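Local structure of halogenase (Chondromyces crocatus, 3E1T) at residues L10-G15 with V165-N170; H31-L36 with K124-R129; G218-I223 with V232-S237. The protein is an FAD-dependent halogenase that probably chlorinates an intermediate or precursor in the biosynthesis of the natural product chondrochloren. All coordinates share one frame; numbering follows the deposited sequence.

Interaction 1. Residues L10-G15 with V165-N170; sequences LIVIGG and VDASGN. With FAD (flavin-adenine dinucleotide), chain C.
I11 and I13 each bond to V165 through the backbone. V165 N donates to I11 O at 3.0 Å, and I13 N donates to V165 O at 3.0 Å, both bonds nearly straight. V165 thus binds the residues on either side of its partner V12, as in a parallel bridge. A third bond, A167 N to I13 O at 2.9 Å, is bent to 137° as the segment 165-170 leaves the sheet. That departure is shaped by D166, whose OD1 accepts S168 N at 2.9 Å in an Asx turn, met from above the carboxylate plane; its OD2 is held by T172.

Strand 10-13 is the central strand of the Rossmann-type parallel sheet, 163-166 lies next to it, and G14 fits the first glycine of a GxGxxG pattern. A CB on G14 would clash with A167 O and S168 CA, and the positive phi (114°) would press it against the preceding carbonyl. Its CA lies 3.3 Å from O4B of the FAD adenosine ribose.

Side-chain contacts occupy both faces. L10 CD1 rests on V165 CG2 at 3.8 Å and V12 CG1 approaches A167 CB, on the side where L22 of helix 17-27 packs. On the I13 side, chi1 of -43° sets CG2 anti to the backbone N, where it meets N1A of FAD at 3.6 Å, while S168 CB approaches N7A of the same adenine at 3.7 Å.

Interaction 2. Residues H31-L36 with K124-R129; sequences HRVLLL and KGVDVR
V33, L35, D127 and R129 exchange three backbone hydrogen bonds in parallel register. D127 N reaches V33 O at 3.0 Å and R129 N reaches L35 O at 2.9 Å. Between them, L35 N meets D127 O at 3.0 Å from above the carbonyl plane. D127 is itself the centre of an inverse gamma turn, closed by a weak bond from V128 N to V126 O. Before the strands join, a water does the bridging: it donates to H31 O and G125 O and accepts from V33 N. G125 closes the preceding helix in a Schellman motif.

Among the apolar groups, V126 CG1 meets V33 CG2 at 3.7 Å and also touches L35 CB. On the other face L34 CD2 lies against R129 CD at 3.7 Å. The R129 chain, bent at chi2 (138°) and chi3 (81°), turns its guanidinium back toward D127, giving a long salt bridge of 3.8 Å from NH1 to OD2; NH2 has a second anion in E6.

Strand 127-129 is an outermost strand of the parallel sheet: helix 17-27 packs on V33, L35 and V126 through A23, helix 110-123 lies against V128, and Y149 of strand 143-150 meets L36 and R129 on the opposite face.

Interaction 3. Residues G218-I223 with V232-S237; sequences GWFWYI and VGAVVS
The two strands run antiparallel, their axes at 162°, with W219-V235 and W221-G233 as hydrogen-bonded pairs, the first including a short and almost perfectly straight bond from V235 N to W219 O (2.7 Å), and F220-A234 and Y222-V232 as non-hydrogen-bonded pairs between and beyond them.

On one face V235 is wedged between two indoles. Its CB stands over the five-membered ring of W219, 3.8 Å from the centroid, while CG2 reaches W221 CZ3 at 3.7 Å near the plane of that ring, so that one indole offers a face and the other an edge. W221 has CG between its backbone N and carbonyl carbon (chi1 78°), which swings the indole across the neighbouring strand: G233 CA sits 3.5 Å from the centroid of its six-membered ring. A CB on G233 would strike W221 CZ2, consistent with a glycine at this position.

The pair forms the hairpin 218-224/229-237 of the large mixed sheet, and it borders the FAD pocket, where W221 CH2 lies 3.6 Å from the flavin methyl C7M. W221 NE1 bonds to S231 OG and W219 NE1 to Y366 OH. Without the indole, as with an alanine at W221, S231 OG is likely to lose its partner, and a gap to open over G233 CA and beside C7M of FAD.

The other face is aromatic and aliphatic. The F220 ring lies with its face over A234 CB, 3.9 Å from the centroid, and its CD1 also meets V232 CG1. V232 CG2 touches Y222 CD1 at 3.7 Å. Helix 248-257 packs on F220 and A234, while helix 260-266 meets F220, Y222 and V232.

Overall arrangement
Interactions 1 and 2 share one parallel sheet, ordered 127-129, 33-36, 10-13, 163-166, 298-300, and their centres are 12 Å apart. Strands 10-13 and 33-36 are neighbours, joined by probable hydrogen bonds such as V12 N to L34 O at 2.8 Å. Along the chain, interaction 2 falls between the two segments of interaction 1, and interaction 3 follows both. Its hairpin belongs to a different, mixed sheet across the chain's centre, about 28 Å from interaction 1 and 37 Å from interaction 2, centre to centre. FAD bridges the two regions: its adenosine end lies by interaction 1, its flavin by interaction 3, and L36 of interaction 2 touches it too, so two sheets frame one extended cofactor.

Interaction 1. Residues L10-G15 with V165-N170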
loop_
_atom_site.group_PDB
_atom_site.type_symbol
_atom_site.label_atom_id
_atom_site.label_comp_id
_atom_site.label_asym_id
_atom_site.label_seq_id
_atom_site.Cartn_x
_atom_site.Cartn_y
_atom_site.Cartn_z
ATOM N N LEU A 10 14.673 20.097 2.734
ATOM C CA LEU A 10 13.597 19.130 2.997
ATOM C C LEU A 10 13.935 18.248 4.179
ATOM O O LEU A 10 15.046 17.736 4.269
ATOM C CB LEU A 10 13.378 18.239 1.760
ATOM C CG LEU A 10 12.493 16.981 1.833
ATOM C CD1 LEU A 10 11.036 17.370 2.102
ATOM C CD2 LEU A 10 12.599 16.174 0.532
ATOM N N ILE A 11 12.965 18.062 5.071
ATOM C CA ILE A 11 13.064 17.036 6.107
ATOM C C ILE A 11 12.003 15.970 5.863
ATOM O O ILE A 11 10.806 16.279 5.793
ATOM C CB ILE A 11 12.887 17.607 7.527
ATOM C CG1 ILE A 11 13.994 18.634 7.827
ATOM C CG2 ILE A 11 12.912 16.467 8.561
ATOM C CD1 ILE A 11 13.634 19.659 8.891
ATOM N N VAL A 12 12.456 14.721 5.740
ATOM C CA VAL A 12 11.572 13.579 5.586
ATOM C C VAL A 12 11.522 12.784 6.885
ATOM O O VAL A 12 12.561 12.451 7.462
ATOM C CB VAL A 12 12.010 12.693 4.397
ATOM C CG1 VAL A 12 11.128 11.456 4.281
ATOM C CG2 VAL A 12 11.934 13.500 3.115
ATOM N N ILE A 13 10.302 12.525 7.346
ATOM C CA ILE A 13 10.047 11.752 8.544
ATOM C C ILE A 13 9.699 10.303 8.188
ATOM O O ILE A 13 8.552 9.997 7.799
ATOM C CB ILE A 13 8.850 12.335 9.338
ATOM C CG1 ILE A 13 8.911 13.875 9.393
ATOM C CG2 ILE A 13 8.746 11.640 10.696
ATOM C CD1 ILE A 13 7.703 14.542 10.048
ATOM N N GLY A 14 10.671 9.414 8.342
ATOM C CA GLY A 14 10.476 7.977 8.120
ATOM C C GLY A 14 11.293 7.509 6.935
ATOM O O GLY A 14 11.354 8.197 5.927
ATOM N N GLY A 15 11.910 6.336 7.053
ATOM C CA GLY A 15 12.774 5.826 5.993
ATOM C C GLY A 15 12.332 4.528 5.320
ATOM O O GLY A 15 13.170 3.766 4.828
ATOM N N VAL A 165 7.952 16.574 5.097
ATOM C CA VAL A 165 7.076 15.508 4.593
ATOM C C VAL A 165 6.948 14.332 5.566
ATOM O O VAL A 165 7.949 13.774 5.998
ATOM C CB VAL A 165 7.519 14.988 3.210
ATOM C CG1 VAL A 165 6.621 13.820 2.767
ATOM C CG2 VAL A 165 7.479 16.129 2.161
ATOM N N ASP A 166 5.705 13.986 5.903
ATOM C CA ASP A 166 5.397 12.817 6.720
ATOM C C ASP A 166 5.344 11.580 5.827
ATOM O O ASP A 166 4.441 11.432 4.992
ATOM C CB ASP A 166 4.069 13.023 7.453
ATOM C CG ASP A 166 3.744 11.905 8.434
ATOM O OD1 ASP A 166 4.607 11.044 8.747
ATOM O OD2 ASP A 166 2.601 11.894 8.913
ATOM N N ALA A 167 6.347 10.721 5.987
ATOM C CA ALA A 167 6.393 9.421 5.343
ATOM C C ALA A 167 6.523 8.408 6.458
ATOM O O ALA A 167 7.206 7.406 6.312
ATOM C CB ALA A 167 7.593 9.323 4.409
ATOM N N SER A 168 5.890 8.679 7.589
ATOM C CA SER A 168 6.133 7.839 8.761
ATOM C C SER A 168 5.117 6.705 8.924
ATOM O O SER A 168 5.008 6.100 9.997
ATOM C CB SER A 168 6.263 8.694 10.020
ATOM O OG SER A 168 5.059 9.360 10.326
ATOM N N GLY A 169 4.396 6.402 7.845
ATOM C CA GLY A 169 3.598 5.185 7.809
ATOM C C GLY A 169 2.332 5.250 8.637
ATOM O O GLY A 169 1.911 6.317 9.066
ATOM N N ASN A 170 1.725 4.099 8.879
ATOM C CA ASN A 170 0.374 4.069 9.435
ATOM C C ASN A 170 0.304 4.569 10.878
ATOM O O ASN A 170 -0.739 5.050 11.331
ATOM C CB ASN A 170 -0.250 2.678 9.276
ATOM C CG ASN A 170 0.289 1.664 10.275
ATOM O OD1 ASN A 170 1.370 1.087 10.092
ATOM N ND2 ASN A 170 -0.476 1.424 11.322
HETATM P PA FAD C . 6.313 2.393 6.255
HETATM O O1A FAD C . 6.811 1.241 5.423
HETATM O O2A FAD C . 5.398 2.019 7.369
HETATM O O5B FAD C . 7.611 3.125 6.880
HETATM C C5B FAD C . 7.490 4.295 7.674
HETATM C C4B FAD C . 8.763 4.479 8.505
HETATM O O4B FAD C . 8.634 5.570 9.394
HETATM C C3B FAD C . 9.042 3.251 9.365
HETATM O O3B FAD C . 10.349 2.809 9.076
HETATM C C2B FAD C . 8.957 3.740 10.796
HETATM O O2B FAD C . 9.971 3.159 11.567
HETATM C C1B FAD C . 9.171 5.235 10.649
HETATM N N9A FAD C . 8.524 6.074 11.673
HETATM C C8A FAD C . 7.303 5.915 12.280
HETATM N N7A FAD C . 7.127 6.949 13.136
HETATM C C5A FAD C . 8.204 7.769 13.074
HETATM C C6A FAD C . 8.557 8.957 13.733
HETATM N N6A FAD C . 7.817 9.449 14.735
HETATM N N1A FAD C . 9.758 9.554 13.429
HETATM C C2A FAD C . 10.623 8.993 12.525
HETATM N N3A FAD C . 10.270 7.819 11.895
HETATM C C4A FAD C . 9.084 7.224 12.156
HETATM N N1 FAD C . 2.045 -3.418 0.265
HETATM C C2 FAD C . 2.597 -3.992 -0.846
HETATM O O2 FAD C . 3.131 -3.256 -1.672
HETATM N N3 FAD C . 2.523 -5.364 -1.014
HETATM C C4 FAD C . 1.908 -6.166 -0.058
HETATM O O4 FAD C . 1.860 -7.390 -0.194
HETATM C C4X FAD C . 1.336 -5.578 1.063
HETATM N N5 FAD C . 0.716 -6.340 2.034
HETATM C C5X FAD C . 0.165 -5.730 3.145
HETATM C C6 FAD C . -0.474 -6.490 4.130
HETATM C C7 FAD C . -1.032 -5.858 5.252
HETATM C C7M FAD C . -1.901 -6.658 6.181
HETATM C C8 FAD C . -0.957 -4.467 5.390
HETATM C C8M FAD C . -1.717 -3.731 6.470
HETATM C C9 FAD C . -0.310 -3.720 4.411
HETATM C C9A FAD C . 0.249 -4.339 3.287
HETATM N N10 FAD C . 0.890 -3.571 2.334
HETATM C C10 FAD C . 1.424 -4.184 1.220
HETATM C "C1'" FAD C . 1.083 -2.079 2.539
HETATM C "C2'" FAD C . 2.503 -1.679 2.960
HETATM O "O2'" FAD C . 2.746 -2.227 4.240
HETATM C "C3'" FAD C . 2.646 -0.151 3.035
HETATM O "O3'" FAD C . 1.871 0.475 2.036
HETATM C "C4'" FAD C . 4.069 0.373 2.844
HETATM O "O4'" FAD C . 4.899 -0.139 3.862
HETATM C "C5'" FAD C . 4.058 1.900 2.919
HETATM O "O5'" FAD C . 5.368 2.374 3.073
HETATM P P FAD C . 5.670 3.765 3.818
HETATM O O1P FAD C . 7.034 4.260 3.386
HETATM O O2P FAD C . 4.624 4.781 3.482
HETATM O O3P FAD C . 5.528 3.454 5.368
#

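Interaction 2. Residues H31-L36 with K124-R129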
loop_
_atom_site.group_PDB
_atom_site.type_symbol
_atom_site.label_atom_id
_atom_site.label_comp_id
_atom_site.label_asym_id
_atom_site.label_seq_id
_atom_site.Cartn_x
_atom_site.Cartn_y
_atom_site.Cartn_z
ATOM N N HIS A 31 19.838 18.988 -3.731
ATOM C CA HIS A 31 19.257 19.756 -2.641
ATOM C C HIS A 31 19.653 19.154 -1.305
ATOM O O HIS A 31 20.067 17.993 -1.247
ATOM C CB HIS A 31 17.735 19.815 -2.775
ATOM C CG HIS A 31 17.259 20.487 -4.026
ATOM N ND1 HIS A 31 16.559 19.817 -5.007
ATOM C CD2 HIS A 31 17.375 21.766 -4.455
ATOM C CE1 HIS A 31 16.261 20.655 -5.985
ATOM N NE2 HIS A 31 16.743 21.845 -5.674
ATOM N N ARG A 32 19.543 19.948 -0.238
ATOM C CA ARG A 32 19.886 19.493 1.112
ATOM C C ARG A 32 18.685 18.785 1.742
ATOM O O ARG A 32 17.675 19.416 2.040
ATOM C CB ARG A 32 20.314 20.673 2.011
ATOM C CG ARG A 32 21.258 21.685 1.346
ATOM C CD ARG A 32 21.675 22.835 2.278
ATOM N NE ARG A 32 20.584 23.691 2.783
ATOM C CZ ARG A 32 19.845 24.536 2.057
ATOM N NH1 ARG A 32 20.016 24.650 0.742
ATOM N NH2 ARG A 32 18.905 25.265 2.650
ATOM N N VAL A 33 18.791 17.475 1.934
ATOM C CA VAL A 33 17.717 16.754 2.616
ATOM C C VAL A 33 18.198 15.946 3.815
ATOM O O VAL A 33 19.243 15.295 3.769
ATOM C CB VAL A 33 16.731 15.967 1.639
ATOM C CG1 VAL A 33 17.215 15.955 0.196
ATOM C CG2 VAL A 33 16.377 14.552 2.164
ATOM N N LEU A 34 17.426 16.052 4.893
ATOM C CA LEU A 34 17.573 15.255 6.094
ATOM C C LEU A 34 16.425 14.242 6.110
ATOM O O LEU A 34 15.291 14.574 5.764
ATOM C CB LEU A 34 17.430 16.159 7.320
ATOM C CG LEU A 34 18.021 15.882 8.708
ATOM C CD1 LEU A 34 17.033 16.328 9.771
ATOM C CD2 LEU A 34 18.469 14.453 8.960
ATOM N N LEU A 35 16.726 13.020 6.525
ATOM C CA LEU A 35 15.712 12.004 6.703
ATOM C C LEU A 35 15.915 11.388 8.072
ATOM O O LEU A 35 16.998 10.879 8.375
ATOM C CB LEU A 35 15.792 10.975 5.559
ATOM C CG LEU A 35 15.290 9.521 5.519
ATOM C CD1 LEU A 35 14.680 8.958 6.787
ATOM C CD2 LEU A 35 14.378 9.323 4.313
ATOM N N LEU A 36 14.878 11.469 8.901
ATOM C CA LEU A 36 14.897 10.905 10.250
ATOM C C LEU A 36 14.063 9.625 10.348
ATOM O O LEU A 36 12.877 9.623 10.010
ATOM C CB LEU A 36 14.411 11.946 11.272
ATOM C CG LEU A 36 15.179 13.279 11.374
ATOM C CD1 LEU A 36 14.502 14.212 12.355
ATOM C CD2 LEU A 36 16.623 13.054 11.798
ATOM N N LYS A 124 22.963 8.668 -2.571
ATOM C CA LYS A 124 22.422 9.699 -3.469
ATOM C C LYS A 124 22.637 11.085 -2.890
ATOM O O LYS A 124 22.376 12.098 -3.552
ATOM C CB LYS A 124 20.935 9.459 -3.781
ATOM C CG LYS A 124 20.679 8.314 -4.752
ATOM C CD LYS A 124 21.215 8.616 -6.141
ATOM C CE LYS A 124 21.010 7.440 -7.085
ATOM N NZ LYS A 124 21.735 7.646 -8.368
ATOM N N GLY A 125 23.106 11.116 -1.646
ATOM C CA GLY A 125 23.454 12.365 -0.982
ATOM C C GLY A 125 22.538 12.770 0.156
ATOM O O GLY A 125 22.578 13.923 0.603
ATOM N N VAL A 126 21.704 11.838 0.619
ATOM C CA VAL A 126 20.740 12.145 1.678
ATOM C C VAL A 126 21.395 11.975 3.039
ATOM O O VAL A 126 22.087 10.986 3.287
ATOM C CB VAL A 126 19.456 11.260 1.611
ATOM C CG1 VAL A 126 18.540 11.557 2.787
ATOM C CG2 VAL A 126 18.711 11.466 0.291
ATOM N N ASP A 127 21.161 12.953 3.908
ATOM C CA ASP A 127 21.594 12.907 5.296
ATOM C C ASP A 127 20.617 12.047 6.104
ATOM O O ASP A 127 19.694 12.575 6.725
ATOM C CB ASP A 127 21.646 14.344 5.845
ATOM C CG ASP A 127 22.373 14.459 7.173
ATOM O OD1 ASP A 127 22.506 13.461 7.916
ATOM O OD2 ASP A 127 22.805 15.587 7.489
ATOM N N VAL A 128 20.805 10.729 6.106
ATOM C CA VAL A 128 19.870 9.875 6.846
ATOM C C VAL A 128 20.397 9.551 8.239
ATOM O O VAL A 128 21.584 9.287 8.427
ATOM C CB VAL A 128 19.387 8.592 6.058
ATOM C CG1 VAL A 128 19.717 8.684 4.580
ATOM C CG2 VAL A 128 19.919 7.297 6.665
ATOM N N ARG A 129 19.503 9.597 9.216
ATOM C CA ARG A 129 19.872 9.362 10.600
ATOM C C ARG A 129 18.862 8.447 11.265
ATOM O O ARG A 129 17.705 8.830 11.470
ATOM C CB ARG A 129 20.002 10.699 11.340
ATOM C CG ARG A 129 21.331 11.389 11.057
ATOM C CD ARG A 129 21.182 12.878 10.830
ATOM N NE ARG A 129 21.095 13.609 12.085
ATOM C CZ ARG A 129 21.366 14.904 12.230
ATOM N NH1 ARG A 129 21.755 15.642 11.188
ATOM N NH2 ARG A 129 21.245 15.457 13.428
HETATM O O HOH W 1 20.866 15.950 0.258
#

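Interaction 3. Residues G218-I223 with V232-S237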
loop_
_atom_site.group_PDB
_atom_site.type_symbol
_atom_site.label_atom_id
_atom_site.label_comp_id
_atom_site.label_asym_id
_atom_site.label_seq_id
_atom_site.Cartn_x
_atom_site.Cartn_y
_atom_site.Cartn_z
ATOM N N GLY A 218 -13.035 -14.920 5.232
ATOM C CA GLY A 218 -12.138 -13.912 4.657
ATOM C C GLY A 218 -11.252 -14.487 3.593
ATOM O O GLY A 218 -11.702 -15.294 2.782
ATOM N N TRP A 219 -9.989 -14.078 3.585
ATOM C CA TRP A 219 -9.053 -14.577 2.587
ATOM C C TRP A 219 -7.622 -14.606 3.097
ATOM O O TRP A 219 -7.279 -13.905 4.045
ATOM C CB TRP A 219 -9.157 -13.796 1.258
ATOM C CG TRP A 219 -8.790 -12.331 1.346
ATOM C CD1 TRP A 219 -9.601 -11.308 1.740
ATOM C CD2 TRP A 219 -7.529 -11.733 1.002
ATOM N NE1 TRP A 219 -8.921 -10.109 1.676
ATOM C CE2 TRP A 219 -7.648 -10.343 1.233
ATOM C CE3 TRP A 219 -6.308 -12.239 0.546
ATOM C CZ2 TRP A 219 -6.590 -9.451 1.023
ATOM C CZ3 TRP A 219 -5.254 -11.354 0.327
ATOM C CH2 TRP A 219 -5.404 -9.971 0.566
ATOM N N PHE A 220 -6.803 -15.439 2.460
ATOM C CA PHE A 220 -5.398 -15.603 2.813
ATOM C C PHE A 220 -4.500 -15.040 1.725
ATOM O O PHE A 220 -4.827 -15.123 0.537
ATOM C CB PHE A 220 -5.068 -17.092 2.962
ATOM C CG PHE A 220 -5.203 -17.621 4.348
ATOM C CD1 PHE A 220 -4.157 -17.490 5.258
ATOM C CD2 PHE A 220 -6.356 -18.292 4.736
ATOM C CE1 PHE A 220 -4.269 -17.992 6.554
ATOM C CE2 PHE A 220 -6.492 -18.802 6.021
ATOM C CZ PHE A 220 -5.444 -18.664 6.938
ATOM N N TRP A 221 -3.370 -14.466 2.122
ATOM C CA TRP A 221 -2.250 -14.319 1.197
ATOM C C TRP A 221 -1.172 -15.343 1.527
ATOM O O TRP A 221 -1.076 -15.812 2.670
ATOM C CB TRP A 221 -1.679 -12.894 1.175
ATOM C CG TRP A 221 -0.779 -12.525 2.340
ATOM C CD1 TRP A 221 0.524 -12.897 2.523
ATOM C CD2 TRP A 221 -1.109 -11.666 3.447
ATOM N NE1 TRP A 221 1.020 -12.353 3.692
ATOM C CE2 TRP A 221 0.042 -11.583 4.270
ATOM C CE3 TRP A 221 -2.270 -10.978 3.835
ATOM C CZ2 TRP A 221 0.070 -10.831 5.449
ATOM C CZ3 TRP A 221 -2.241 -10.216 5.002
ATOM C CH2 TRP A 221 -1.074 -10.159 5.805
ATOM N N TYR A 222 -0.368 -15.677 0.521
ATOM C CA TYR A 222 0.662 -16.723 0.610
ATOM C C TYR A 222 1.782 -16.270 -0.312
ATOM O O TYR A 222 1.693 -16.423 -1.524
ATOM C CB TYR A 222 0.104 -18.072 0.140
ATOM C CG TYR A 222 1.025 -19.278 0.344
ATOM C CD1 TYR A 222 0.948 -20.039 1.507
ATOM C CD2 TYR A 222 1.939 -19.673 -0.638
ATOM C CE1 TYR A 222 1.769 -21.155 1.704
ATOM C CE2 TYR A 222 2.777 -20.814 -0.452
ATOM C CZ TYR A 222 2.681 -21.537 0.723
ATOM O OH TYR A 222 3.473 -22.654 0.948
ATOM N N ILE A 223 2.806 -15.658 0.270
ATOM C CA ILE A 223 3.865 -15.007 -0.493
ATOM C C ILE A 223 5.173 -15.732 -0.232
ATOM O O ILE A 223 5.621 -15.789 0.919
ATOM C CB ILE A 223 4.032 -13.529 -0.093
ATOM C CG1 ILE A 223 2.720 -12.755 -0.298
ATOM C CG2 ILE A 223 5.194 -12.889 -0.860
ATOM C CD1 ILE A 223 2.693 -11.357 0.355
ATOM N N VAL A 232 2.449 -15.585 5.365
ATOM C CA VAL A 232 1.089 -16.105 5.292
ATOM C C VAL A 232 0.174 -15.319 6.221
ATOM O O VAL A 232 0.412 -15.237 7.437
ATOM C CB VAL A 232 0.999 -17.623 5.637
ATOM C CG1 VAL A 232 -0.443 -18.125 5.472
ATOM C CG2 VAL A 232 1.943 -18.456 4.739
ATOM N N GLY A 233 -0.886 -14.763 5.649
ATOM C CA GLY A 233 -1.778 -13.905 6.412
ATOM C C GLY A 233 -3.231 -14.137 6.102
ATOM O O GLY A 233 -3.592 -14.351 4.938
ATOM N N ALA A 234 -4.049 -14.118 7.150
ATOM C CA ALA A 234 -5.504 -14.180 7.025
ATOM C C ALA A 234 -6.071 -12.773 7.211
ATOM O O ALA A 234 -5.727 -12.072 8.179
ATOM C CB ALA A 234 -6.077 -15.122 8.053
ATOM N N VAL A 235 -6.880 -12.351 6.243
ATOM C CA VAL A 235 -7.568 -11.065 6.288
ATOM C C VAL A 235 -9.033 -11.416 6.589
ATOM O O VAL A 235 -9.719 -12.016 5.753
ATOM C CB VAL A 235 -7.438 -10.289 4.951
ATOM C CG1 VAL A 235 -8.252 -9.005 4.976
ATOM C CG2 VAL A 235 -5.945 -9.990 4.618
ATOM N N VAL A 236 -9.480 -11.075 7.799
ATOM C CA VAL A 236 -10.817 -11.426 8.287
ATOM C C VAL A 236 -11.564 -10.159 8.765
ATOM O O VAL A 236 -11.037 -9.055 8.649
ATOM C CB VAL A 236 -10.734 -12.539 9.386
ATOM C CG1 VAL A 236 -10.096 -13.833 8.816
ATOM C CG2 VAL A 236 -9.937 -12.077 10.601
ATOM N N SER A 237 -12.790 -10.310 9.266
ATOM C CA SER A 237 -13.569 -9.174 9.745
ATOM C C SER A 237 -12.982 -8.579 11.021
ATOM O O SER A 237 -12.491 -9.301 11.890
ATOM C CB SER A 237 -15.030 -9.570 9.988
ATOM O OG SER A 237 -15.179 -10.136 11.287
#